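Local coordinates for protein putative endoribonuclease (Klebsiella pneumoniae, PDB 3LYB) that is probably an endoribonuclease of the L-PSP (YjgF-like) family, with a substrate that remains unestablished, at residues 41-44 with 50-53; 55-58 with 62-65; 67-72 with 107-112; 76-81 with 115-120. One frame throughout, in Å; residues are numbered along the deposited sequence.

Three of the four interactions draw on helix 60-85, in order from its first turns (interaction 2) through 67-72 (interaction 3) to 76-81 (interaction 4). Interaction 1 comes first along the chain and packs the loop before helix 48-54 on helix 48-54 itself; its centre is about 8 Å from that of interaction 2, and Phe43 touches Asp63, Ala56 and Leu70. Interactions 3 and 4 alternate along the chain, with centres about 12 Å apart, and set helix 107-115 and the loop after it against helix 60-85, as in the YjgF-like fold. Interactions 2 and 3, and Lys115 of interaction 4, also meet a second subunit, so the same helices serve the fold and the assembly.

Interaction 1. Residues 41-44 with 50-53; sequences NGFQ and VREL. With CA (calcium ion), chain F.
One face of the Arg51 guanidinium is covered by backbone of the facing loop: the carbonyl group of Phe43 and CA of Gln44 lie over it, with Gln44 CA 3.9 Å above the plane and displaced toward the rim. The ring of Phe43 is turned only 15° from the guanidinium plane, yet the two do not stack; the ring instead meets the aliphatic part of the arginine obliquely, with CD1 of Phe43 4.0 Å from CG of Arg51. Arg51 can do both because its chain runs extended from CG to NE (chi2 170°, chi3 -159°), laying the methylenes beside the ring and carrying the head on to the next residue. The side-chain amide of Gln44, its plane steeply inclined to the guanidinium, brings NE2 to 3.4 Å from NH1 of Arg51, a meeting of two donors. Phe43 O is 3.3 Å from Arg51 NE, but the angle is poor, and that N-H is bonded instead to the carbonyl O of Val46. Phe43 and Gln44 form a short 3-10 turn in the loop between strand 23-26 and helix 48-54, and the contact packs this turn on the helix that follows. Beyond Arg51, the Phe43 ring reaches Asp63, Gln66 and Leu70 of helix 60-85. At the other end of the 41-44 segment, Asn41 binds a calcium ion through OD1 at 2.4 Å, and Asp45 supplies a second ligand.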
loop_
_atom_site.group_PDB
_atom_site.type_symbol
_atom_site.label_atom_id
_atom_site.label_comp_id
_atom_site.label_asym_id
_atom_site.label_seq_id
_atom_site.Cartn_x
_atom_site.Cartn_y
_atom_site.Cartn_z
ATOM N N ASN B 41 -21.742 -8.958 -16.322
ATOM C CA ASN B 41 -21.527 -8.199 -15.076
ATOM C C ASN B 41 -22.546 -8.385 -13.951
ATOM O O ASN B 41 -22.394 -7.829 -12.868
ATOM C CB ASN B 41 -21.237 -6.709 -15.348
ATOM C CG ASN B 41 -22.360 -6.001 -16.113
ATOM O OD1 ASN B 41 -22.947 -6.529 -17.076
ATOM N ND2 ASN B 41 -22.636 -4.769 -15.705
ATOM N N GLY B 42 -23.564 -9.193 -14.193
ATOM C CA GLY B 42 -24.570 -9.443 -13.180
ATOM C C GLY B 42 -25.727 -10.211 -13.764
ATOM O O GLY B 42 -25.666 -10.627 -14.928
ATOM N N PHE B 43 -26.768 -10.388 -12.949
ATOM C CA PHE B 43 -27.968 -11.169 -13.311
ATOM C C PHE B 43 -28.653 -10.784 -14.623
ATOM O O PHE B 43 -29.119 -11.655 -15.376
ATOM C CB PHE B 43 -28.997 -11.128 -12.190
ATOM C CG PHE B 43 -28.637 -11.975 -11.027
ATOM C CD1 PHE B 43 -28.217 -13.290 -11.214
ATOM C CD2 PHE B 43 -28.724 -11.473 -9.735
ATOM C CE1 PHE B 43 -27.896 -14.100 -10.126
ATOM C CE2 PHE B 43 -28.395 -12.277 -8.642
ATOM C CZ PHE B 43 -27.976 -13.596 -8.843
ATOM N N GLN B 44 -28.710 -9.481 -14.881
ATOM C CA GLN B 44 -29.311 -8.955 -16.097
ATOM C C GLN B 44 -28.714 -9.545 -17.375
ATOM O O GLN B 44 -29.336 -9.492 -18.431
ATOM C CB GLN B 44 -29.263 -7.421 -16.102
ATOM C CG GLN B 44 -29.997 -6.752 -14.894
ATOM C CD GLN B 44 -31.520 -7.021 -14.870
ATOM O OE1 GLN B 44 -32.193 -6.940 -15.908
ATOM N NE2 GLN B 44 -32.062 -7.329 -13.686
ATOM N N VAL B 50 -32.742 -18.626 -15.031
ATOM C CA VAL B 50 -31.400 -19.003 -14.565
ATOM C C VAL B 50 -30.999 -18.161 -13.341
ATOM O O VAL B 50 -30.261 -18.614 -12.485
ATOM C CB VAL B 50 -30.319 -18.925 -15.660
ATOM C CG1 VAL B 50 -28.935 -19.070 -15.034
ATOM C CG2 VAL B 50 -30.536 -20.015 -16.752
ATOM N N ARG B 51 -31.547 -16.964 -13.225
ATOM C CA ARG B 51 -31.262 -16.148 -12.072
ATOM C C ARG B 51 -31.635 -16.818 -10.765
ATOM O O ARG B 51 -30.771 -16.956 -9.871
ATOM C CB ARG B 51 -31.938 -14.790 -12.187
ATOM C CG ARG B 51 -31.510 -14.047 -13.397
ATOM C CD ARG B 51 -32.360 -12.833 -13.598
ATOM N NE ARG B 51 -32.271 -12.403 -14.991
ATOM C CZ ARG B 51 -32.720 -11.245 -15.445
ATOM N NH1 ARG B 51 -33.279 -10.364 -14.611
ATOM N NH2 ARG B 51 -32.584 -10.970 -16.730
ATOM N N GLU B 52 -32.903 -17.231 -10.628
ATOM C CA GLU B 52 -33.319 -17.821 -9.327
ATOM C C GLU B 52 -32.710 -19.215 -9.214
ATOM O O GLU B 52 -32.517 -19.720 -8.130
ATOM C CB GLU B 52 -34.841 -17.659 -8.984
ATOM C CG GLU B 52 -35.373 -18.145 -7.539
ATOM C CD GLU B 52 -34.825 -17.406 -6.265
ATOM O OE1 GLU B 52 -35.433 -16.394 -5.808
ATOM O OE2 GLU B 52 -33.824 -17.897 -5.666
ATOM N N LEU B 53 -32.275 -19.759 -10.338
ATOM C CA LEU B 53 -31.484 -20.991 -10.324
ATOM C C LEU B 53 -30.031 -20.807 -9.836
ATOM O O LEU B 53 -29.388 -21.778 -9.410
ATOM C CB LEU B 53 -31.480 -21.635 -11.716
ATOM C CG LEU B 53 -30.787 -22.982 -11.895
ATOM C CD1 LEU B 53 -31.478 -24.052 -11.078
ATOM C CD2 LEU B 53 -30.792 -23.341 -13.346
HETATM CA CA CA F . -24.060 -6.016 -19.194
#

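Interaction 2. Residues 55-58 with 62-65; sequences GATG and TDAK
OD1 of Asp63 is gripped by two groups of Thr57: the backbone N-H, with Thr57 N 3.0 Å from Asp63 OD1, and a weak bond from OG1. The first is nearly straight, at 172°, and uses the syn lone pair of OD1. Gln66 NE2, one turn further along the helix, is a third donor to the same oxygen. The other carboxylate oxygen takes the N-H of Gly58, with Gly58 N 3.0 Å from Asp63 OD2, but that donor stands above the carboxylate plane and its bond is more bent, at 143°. Placed between the backbone N and the carbonyl carbon (chi1 59°), OG1 of Thr57 faces OD1 and lies 3.8 Å from CB of Thr62. CB of Ala56 packs against both carboxylate oxygens.

The segment 55-58 leaves helix 48-54 through a Schellman motif, with Gly55 as its C' residue at positive phi, and soon enters helix 60-85. Thr62 OG1 is bonded to Glu59, while Lys65 NZ makes a salt bridge with Asp105 of a second subunit. With consecutive backbone N-H groups bound to its two oxygens, the Asp63 carboxylate is fixed in rotation, and these donors would be expected to stabilise its negative charge.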
loop_
_atom_site.group_PDB
_atom_site.type_symbol
_atom_site.label_atom_id
_atom_site.label_comp_id
_atom_site.label_asym_id
_atom_site.label_seq_id
_atom_site.Cartn_x
_atom_site.Cartn_y
_atom_site.Cartn_z
ATOM N N GLY B 55 -29.600 -18.605 -7.450
ATOM C CA GLY B 55 -29.860 -18.255 -6.063
ATOM C C GLY B 55 -30.145 -16.779 -5.862
ATOM O O GLY B 55 -29.981 -16.261 -4.754
ATOM N N ALA B 56 -30.569 -16.089 -6.920
ATOM C CA ALA B 56 -31.010 -14.704 -6.776
ATOM C C ALA B 56 -32.119 -14.602 -5.721
ATOM O O ALA B 56 -32.958 -15.497 -5.600
ATOM C CB ALA B 56 -31.475 -14.164 -8.104
ATOM N N THR B 57 -32.120 -13.528 -4.935
ATOM C CA THR B 57 -33.075 -13.418 -3.827
ATOM C C THR B 57 -34.138 -12.366 -4.101
ATOM O O THR B 57 -35.167 -12.336 -3.435
ATOM C CB THR B 57 -32.379 -13.056 -2.507
ATOM O OG1 THR B 57 -31.702 -11.805 -2.674
ATOM C CG2 THR B 57 -31.388 -14.136 -2.092
ATOM N N GLY B 58 -33.873 -11.486 -5.061
ATOM C CA GLY B 58 -34.790 -10.402 -5.363
ATOM C C GLY B 58 -34.433 -9.141 -4.623
ATOM O O GLY B 58 -34.908 -8.064 -4.989
ATOM N N THR B 62 -28.232 -7.585 -2.069
ATOM C CA THR B 62 -27.696 -8.936 -2.097
ATOM C C THR B 62 -27.387 -9.324 -3.542
ATOM O O THR B 62 -26.310 -9.874 -3.838
ATOM C CB THR B 62 -28.669 -9.955 -1.468
ATOM O OG1 THR B 62 -28.921 -9.608 -0.097
ATOM C CG2 THR B 62 -28.068 -11.361 -1.505
ATOM N N ASP B 63 -28.328 -9.005 -4.433
ATOM C CA ASP B 63 -28.208 -9.404 -5.823
ATOM C C ASP B 63 -27.075 -8.647 -6.500
ATOM O O ASP B 63 -26.377 -9.204 -7.342
ATOM C CB ASP B 63 -29.544 -9.289 -6.584
ATOM C CG ASP B 63 -30.488 -10.504 -6.338
ATOM O OD1 ASP B 63 -30.089 -11.490 -5.658
ATOM O OD2 ASP B 63 -31.649 -10.474 -6.835
ATOM N N ALA B 64 -26.866 -7.397 -6.107
ATOM C CA ALA B 64 -25.725 -6.633 -6.614
ATOM C C ALA B 64 -24.394 -7.261 -6.217
ATOM O O ALA B 64 -23.485 -7.320 -7.026
ATOM C CB ALA B 64 -25.786 -5.197 -6.142
ATOM N N LYS B 65 -24.295 -7.735 -4.976
ATOM C CA LYS B 65 -23.087 -8.393 -4.482
ATOM C C LYS B 65 -22.836 -9.803 -5.044
ATOM O O LYS B 65 -21.693 -10.112 -5.392
ATOM C CB LYS B 65 -23.088 -8.442 -2.953
ATOM C CG LYS B 65 -22.945 -7.095 -2.282
ATOM C CD LYS B 65 -21.702 -6.411 -2.768
ATOM C CE LYS B 65 -21.377 -5.209 -1.948
ATOM N NZ LYS B 65 -20.250 -4.446 -2.570
#

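Interaction 3. Residues 67-72 with 107-112; sequences GPILAQ and FPYYSR
Apolar packing between Ile69, Leu70 and Tyr109 carries this helix-helix contact. CG2 of Ile69 comes obliquely onto the base of the Tyr109 ring, 3.6 Å from CG, and is as near to CB of the same tyrosine. The isoleucine's CG1 branch extends anti to the backbone N (chi1 -177°), leaving CG2 as the methyl that meets the ring. Leu70 approaches from another quarter, its CD2 at the ring edge near the ring plane and 3.8 Å from Tyr109 CB. Between them, the two residues hold the root of the tyrosine, where its ring leaves the helix.

Contacts with polar groups are few. CD2 of Leu70 also lies 3.7 Å from the backbone O of Tyr109. Its other methyl, CD1, reaches the edge of the Arg112 guanidinium, 4.0 Å from NH1; that nitrogen has its stronger partner in the carbonyl O of Leu54.

The helix segments run at 37° to one another, their axes 8.9 Å apart at closest approach, with the CA atoms of Leu70 and Tyr109 the nearest pair across the contact. Pro68 lies at a kink of helix 60-85, and Tyr109 touches Pro108 of a second subunit. Farther out, Ile69 rests on Ile141 of strand 141-148, and Tyr110 packs on Ile141 and Val143 and on Leu97 of strand 94-101, so that helices 60-85 and 107-115 lie side by side over the sheet.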
loop_
_atom_site.group_PDB
_atom_site.type_symbol
_atom_site.label_atom_id
_atom_site.label_comp_id
_atom_site.label_asym_id
_atom_site.label_seq_id
_atom_site.Cartn_x
_atom_site.Cartn_y
_atom_site.Cartn_z
ATOM N N GLY B 67 -24.589 -11.239 -7.760
ATOM C CA GLY B 67 -24.877 -11.271 -9.191
ATOM C C GLY B 67 -23.687 -11.496 -10.090
ATOM O O GLY B 67 -23.743 -12.352 -10.984
ATOM N N PRO B 68 -22.595 -10.735 -9.884
ATOM C CA PRO B 68 -21.543 -10.818 -10.913
ATOM C C PRO B 68 -20.783 -12.152 -10.964
ATOM O O PRO B 68 -20.549 -12.698 -12.063
ATOM C CB PRO B 68 -20.635 -9.635 -10.574
ATOM C CG PRO B 68 -21.582 -8.660 -9.872
ATOM C CD PRO B 68 -22.416 -9.555 -9.017
ATOM N N ILE B 69 -20.421 -12.693 -9.804
ATOM C CA ILE B 69 -19.725 -13.974 -9.770
ATOM C C ILE B 69 -20.634 -15.129 -10.248
ATOM O O ILE B 69 -20.166 -16.032 -10.964
ATOM C CB ILE B 69 -19.086 -14.245 -8.387
ATOM C CG1 ILE B 69 -18.291 -15.548 -8.362
ATOM C CG2 ILE B 69 -20.126 -14.292 -7.326
ATOM C CD1 ILE B 69 -17.324 -15.743 -9.521
ATOM N N LEU B 70 -21.917 -15.091 -9.862
ATOM C CA LEU B 70 -22.872 -16.138 -10.236
ATOM C C LEU B 70 -23.073 -16.100 -11.738
ATOM O O LEU B 70 -22.892 -17.098 -12.429
ATOM C CB LEU B 70 -24.201 -15.964 -9.485
ATOM C CG LEU B 70 -24.197 -16.263 -7.971
ATOM C CD1 LEU B 70 -25.517 -15.840 -7.306
ATOM C CD2 LEU B 70 -23.871 -17.728 -7.663
ATOM N N ALA B 71 -23.375 -14.914 -12.245
ATOM C CA ALA B 71 -23.581 -14.729 -13.669
ATOM C C ALA B 71 -22.370 -15.124 -14.490
ATOM O O ALA B 71 -22.511 -15.815 -15.484
ATOM C CB ALA B 71 -23.973 -13.294 -13.961
ATOM N N GLN B 72 -21.179 -14.694 -14.085
ATOM C CA GLN B 72 -19.961 -15.026 -14.831
ATOM C C GLN B 72 -19.663 -16.528 -14.771
ATOM O O GLN B 72 -19.268 -17.140 -15.776
ATOM C CB GLN B 72 -18.765 -14.219 -14.320
ATOM C CG GLN B 72 -18.774 -12.706 -14.683
ATOM C CD GLN B 72 -17.485 -11.996 -14.276
ATOM O OE1 GLN B 72 -16.527 -12.631 -13.856
ATOM N NE2 GLN B 72 -17.467 -10.692 -14.384
ATOM N N PHE B 107 -15.431 -18.471 -4.104
ATOM C CA PHE B 107 -15.531 -19.896 -4.344
ATOM C C PHE B 107 -16.884 -20.558 -4.051
ATOM O O PHE B 107 -17.385 -21.312 -4.886
ATOM C CB PHE B 107 -14.432 -20.686 -3.639
ATOM C CG PHE B 107 -14.460 -22.109 -4.004
ATOM C CD1 PHE B 107 -14.031 -22.506 -5.255
ATOM C CD2 PHE B 107 -15.017 -23.041 -3.144
ATOM C CE1 PHE B 107 -14.106 -23.845 -5.635
ATOM C CE2 PHE B 107 -15.113 -24.381 -3.524
ATOM C CZ PHE B 107 -14.647 -24.782 -4.774
ATOM N N PRO B 108 -17.464 -20.306 -2.861
ATOM C CA PRO B 108 -18.804 -20.820 -2.565
ATOM C C PRO B 108 -19.841 -20.505 -3.648
ATOM O O PRO B 108 -20.710 -21.326 -3.913
ATOM C CB PRO B 108 -19.167 -20.091 -1.270
ATOM C CG PRO B 108 -17.840 -19.881 -0.593
ATOM C CD PRO B 108 -16.868 -19.624 -1.692
ATOM N N TYR B 109 -19.760 -19.335 -4.263
ATOM C CA TYR B 109 -20.680 -18.988 -5.345
ATOM C C TYR B 109 -20.436 -19.855 -6.567
ATOM O O TYR B 109 -21.375 -20.398 -7.158
ATOM C CB TYR B 109 -20.541 -17.522 -5.749
ATOM C CG TYR B 109 -20.953 -16.562 -4.686
ATOM C CD1 TYR B 109 -19.999 -15.871 -3.941
ATOM C CD2 TYR B 109 -22.288 -16.339 -4.414
ATOM C CE1 TYR B 109 -20.372 -14.961 -2.954
ATOM C CE2 TYR B 109 -22.675 -15.433 -3.427
ATOM C CZ TYR B 109 -21.713 -14.746 -2.705
ATOM O OH TYR B 109 -22.098 -13.854 -1.741
ATOM N N TYR B 110 -19.181 -19.974 -6.956
ATOM C CA TYR B 110 -18.843 -20.765 -8.115
ATOM C C TYR B 110 -19.246 -22.249 -7.926
ATOM O O TYR B 110 -19.814 -22.888 -8.820
ATOM C CB TYR B 110 -17.336 -20.643 -8.393
ATOM C CG TYR B 110 -16.891 -21.596 -9.445
ATOM C CD1 TYR B 110 -17.070 -21.292 -10.801
ATOM C CD2 TYR B 110 -16.339 -22.830 -9.095
ATOM C CE1 TYR B 110 -16.691 -22.185 -11.793
ATOM C CE2 TYR B 110 -15.945 -23.729 -10.074
ATOM C CZ TYR B 110 -16.135 -23.402 -11.410
ATOM O OH TYR B 110 -15.740 -24.282 -12.358
ATOM N N SER B 111 -18.924 -22.772 -6.745
ATOM C CA SER B 111 -19.246 -24.126 -6.341
ATOM C C SER B 111 -20.754 -24.409 -6.408
ATOM O O SER B 111 -21.145 -25.473 -6.832
ATOM C CB SER B 111 -18.706 -24.382 -4.931
ATOM O OG SER B 111 -19.097 -25.657 -4.468
ATOM N N ARG B 112 -21.588 -23.459 -5.991
ATOM C CA ARG B 112 -23.036 -23.612 -6.134
ATOM C C ARG B 112 -23.329 -23.890 -7.611
ATOM O O ARG B 112 -23.940 -24.909 -7.953
ATOM C CB ARG B 112 -23.789 -22.364 -5.624
ATOM C CG ARG B 112 -25.252 -22.233 -6.104
ATOM C CD ARG B 112 -25.914 -20.891 -5.688
ATOM N NE ARG B 112 -25.908 -20.683 -4.235
ATOM C CZ ARG B 112 -26.084 -19.514 -3.613
ATOM N NH1 ARG B 112 -26.305 -18.395 -4.282
ATOM N NH2 ARG B 112 -26.050 -19.471 -2.296
#

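Interaction 4. Residues 76-81 with 115-120; sequences VLESIR and KLFYPD
This is an aromatic packing contact in which Phe117, from the loop joining helix 107-115 to strand 124-129, lies against the flank of helix 60-85. Its main element is a CH-pi interaction: CB of Leu77 sits over one face of the ring, 3.7 Å from the centroid and 15° off the ring normal. The leucine adds a second touch through CD1, 3.9 Å from Phe117 CD1. Because CG of Phe117 stands anti to the carbonyl carbon, beside the backbone N (chi1 -73°), the ring extends toward the helix and its far end reaches the backbone, with CZ 3.6 Å from the N of Glu78. The Glu78 carboxylate is inclined to the ring and brings OE1 to 3.7 Å from CE2 of Phe117, while the aliphatic CD of Arg81 passes obliquely by the same ring atom.

Glu78 and Arg81 are themselves joined one turn apart on the helix: Arg81 NE donates to Glu78 OE1 at 2.9 Å, as part of a salt bridge. The donor stands above the carboxylate plane, and the bond is bent. Arg82 forms a further salt bridge with Glu78 OE2. Leu77 also packs on Tyr110 and Val113 of helix 107-115, extending the apolar surface beside Phe117. The ring is therefore held across the contact by dispersion and shape, and the acid beside it probably keeps its negative charge, balanced by two arginines of its own helix.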
loop_
_atom_site.group_PDB
_atom_site.type_symbol
_atom_site.label_atom_id
_atom_site.label_comp_id
_atom_site.label_asym_id
_atom_site.label_seq_id
_atom_site.Cartn_x
_atom_site.Cartn_y
_atom_site.Cartn_z
ATOM N N VAL B 76 -19.718 -19.007 -18.054
ATOM C CA VAL B 76 -18.515 -19.698 -18.462
ATOM C C VAL B 76 -18.783 -21.183 -18.554
ATOM O O VAL B 76 -18.380 -21.838 -19.519
ATOM C CB VAL B 76 -17.344 -19.441 -17.475
ATOM C CG1 VAL B 76 -16.285 -20.557 -17.551
ATOM C CG2 VAL B 76 -16.728 -18.117 -17.760
ATOM N N LEU B 77 -19.434 -21.705 -17.517
ATOM C CA LEU B 77 -19.761 -23.118 -17.452
ATOM C C LEU B 77 -20.666 -23.561 -18.600
ATOM O O LEU B 77 -20.405 -24.583 -19.236
ATOM C CB LEU B 77 -20.351 -23.462 -16.099
ATOM C CG LEU B 77 -19.303 -23.505 -14.984
ATOM C CD1 LEU B 77 -19.952 -23.724 -13.635
ATOM C CD2 LEU B 77 -18.246 -24.584 -15.235
ATOM N N GLU B 78 -21.688 -22.758 -18.891
ATOM C CA GLU B 78 -22.571 -22.997 -20.030
ATOM C C GLU B 78 -21.841 -22.912 -21.371
ATOM O O GLU B 78 -22.162 -23.662 -22.291
ATOM C CB GLU B 78 -23.785 -22.057 -19.983
ATOM C CG GLU B 78 -24.745 -22.135 -21.192
ATOM C CD GLU B 78 -25.582 -23.436 -21.270
ATOM O OE1 GLU B 78 -25.599 -24.221 -20.288
ATOM O OE2 GLU B 78 -26.232 -23.648 -22.328
ATOM N N SER B 79 -20.866 -22.016 -21.486
ATOM C CA SER B 79 -20.026 -21.960 -22.688
ATOM C C SER B 79 -19.324 -23.286 -22.891
ATOM O O SER B 79 -19.291 -23.818 -23.994
ATOM C CB SER B 79 -18.969 -20.863 -22.575
ATOM O OG SER B 79 -19.568 -19.583 -22.604
ATOM N N ILE B 80 -18.767 -23.815 -21.807
ATOM C CA ILE B 80 -18.068 -25.079 -21.853
ATOM C C ILE B 80 -19.044 -26.100 -22.367
ATOM O O ILE B 80 -18.770 -26.735 -23.370
ATOM C CB ILE B 80 -17.428 -25.461 -20.492
ATOM C CG1 ILE B 80 -16.161 -24.626 -20.277
ATOM C CG2 ILE B 80 -17.054 -26.931 -20.450
ATOM C CD1 ILE B 80 -15.673 -24.584 -18.836
ATOM N N ARG B 81 -20.204 -26.202 -21.735
ATOM C CA ARG B 81 -21.237 -27.119 -22.207
ATOM C C ARG B 81 -21.488 -26.972 -23.700
ATOM O O ARG B 81 -21.315 -27.930 -24.441
ATOM C CB ARG B 81 -22.536 -26.964 -21.428
ATOM C CG ARG B 81 -23.413 -28.203 -21.464
ATOM C CD ARG B 81 -24.715 -28.035 -20.640
ATOM N NE ARG B 81 -25.638 -27.022 -21.164
ATOM C CZ ARG B 81 -26.105 -26.978 -22.416
ATOM N NH1 ARG B 81 -25.711 -27.865 -23.327
ATOM N NH2 ARG B 81 -26.947 -26.029 -22.782
ATOM N N LYS B 115 -22.119 -27.339 -9.240
ATOM C CA LYS B 115 -23.055 -28.413 -8.916
ATOM C C LYS B 115 -24.198 -28.567 -9.951
ATOM O O LYS B 115 -24.568 -29.692 -10.315
ATOM C CB LYS B 115 -23.653 -28.197 -7.536
ATOM C CG LYS B 115 -22.782 -28.655 -6.411
ATOM C CD LYS B 115 -23.465 -28.314 -5.072
ATOM C CE LYS B 115 -22.521 -28.501 -3.884
ATOM N NZ LYS B 115 -22.919 -27.664 -2.718
ATOM N N LEU B 116 -24.741 -27.443 -10.419
ATOM C CA LEU B 116 -25.785 -27.469 -11.441
ATOM C C LEU B 116 -25.367 -28.126 -12.760
ATOM O O LEU B 116 -26.220 -28.441 -13.571
ATOM C CB LEU B 116 -26.323 -26.055 -11.740
ATOM C CG LEU B 116 -26.703 -25.084 -10.613
ATOM C CD1 LEU B 116 -27.076 -23.723 -11.191
ATOM C CD2 LEU B 116 -27.803 -25.606 -9.699
ATOM N N PHE B 117 -24.072 -28.311 -12.983
ATOM C CA PHE B 117 -23.595 -28.858 -14.255
ATOM C C PHE B 117 -23.049 -30.264 -14.085
ATOM O O PHE B 117 -22.914 -31.009 -15.060
ATOM C CB PHE B 117 -22.492 -27.983 -14.857
ATOM C CG PHE B 117 -22.982 -26.704 -15.428
ATOM C CD1 PHE B 117 -23.271 -25.626 -14.604
ATOM C CD2 PHE B 117 -23.147 -26.570 -16.796
ATOM C CE1 PHE B 117 -23.739 -24.445 -15.138
ATOM C CE2 PHE B 117 -23.600 -25.399 -17.345
ATOM C CZ PHE B 117 -23.894 -24.325 -16.521
ATOM N N TYR B 118 -22.694 -30.594 -12.849
ATOM C CA TYR B 118 -22.240 -31.910 -12.484
ATOM C C TYR B 118 -23.072 -32.338 -11.287
ATOM O O TYR B 118 -22.592 -32.276 -10.131
ATOM C CB TYR B 118 -20.774 -31.874 -12.093
ATOM C CG TYR B 118 -19.844 -31.503 -13.210
ATOM C CD1 TYR B 118 -19.435 -32.457 -14.146
ATOM C CD2 TYR B 118 -19.361 -30.205 -13.330
ATOM C CE1 TYR B 118 -18.574 -32.129 -15.168
ATOM C CE2 TYR B 118 -18.497 -29.863 -14.359
ATOM C CZ TYR B 118 -18.107 -30.831 -15.271
ATOM O OH TYR B 118 -17.252 -30.499 -16.287
ATOM N N PRO B 119 -24.335 -32.754 -11.548
ATOM C CA PRO B 119 -25.207 -33.174 -10.454
ATOM C C PRO B 119 -24.739 -34.540 -9.950
ATOM O O PRO B 119 -24.683 -34.769 -8.725
ATOM C CB PRO B 119 -26.585 -33.250 -11.109
ATOM C CG PRO B 119 -26.310 -33.561 -12.579
ATOM C CD PRO B 119 -24.907 -33.061 -12.880
ATOM N N ASP B 120 -24.363 -35.411 -10.893
ATOM C CA ASP B 120 -23.790 -36.711 -10.566
ATOM C C ASP B 120 -22.342 -36.572 -10.062
ATOM O O ASP B 120 -22.132 -35.941 -9.013
ATOM C CB ASP B 120 -23.960 -37.703 -11.735
ATOM C CG ASP B 120 -25.401 -38.259 -11.835
ATOM O OD1 ASP B 120 -26.194 -38.117 -10.864
ATOM O OD2 ASP B 120 -25.739 -38.848 -12.886
#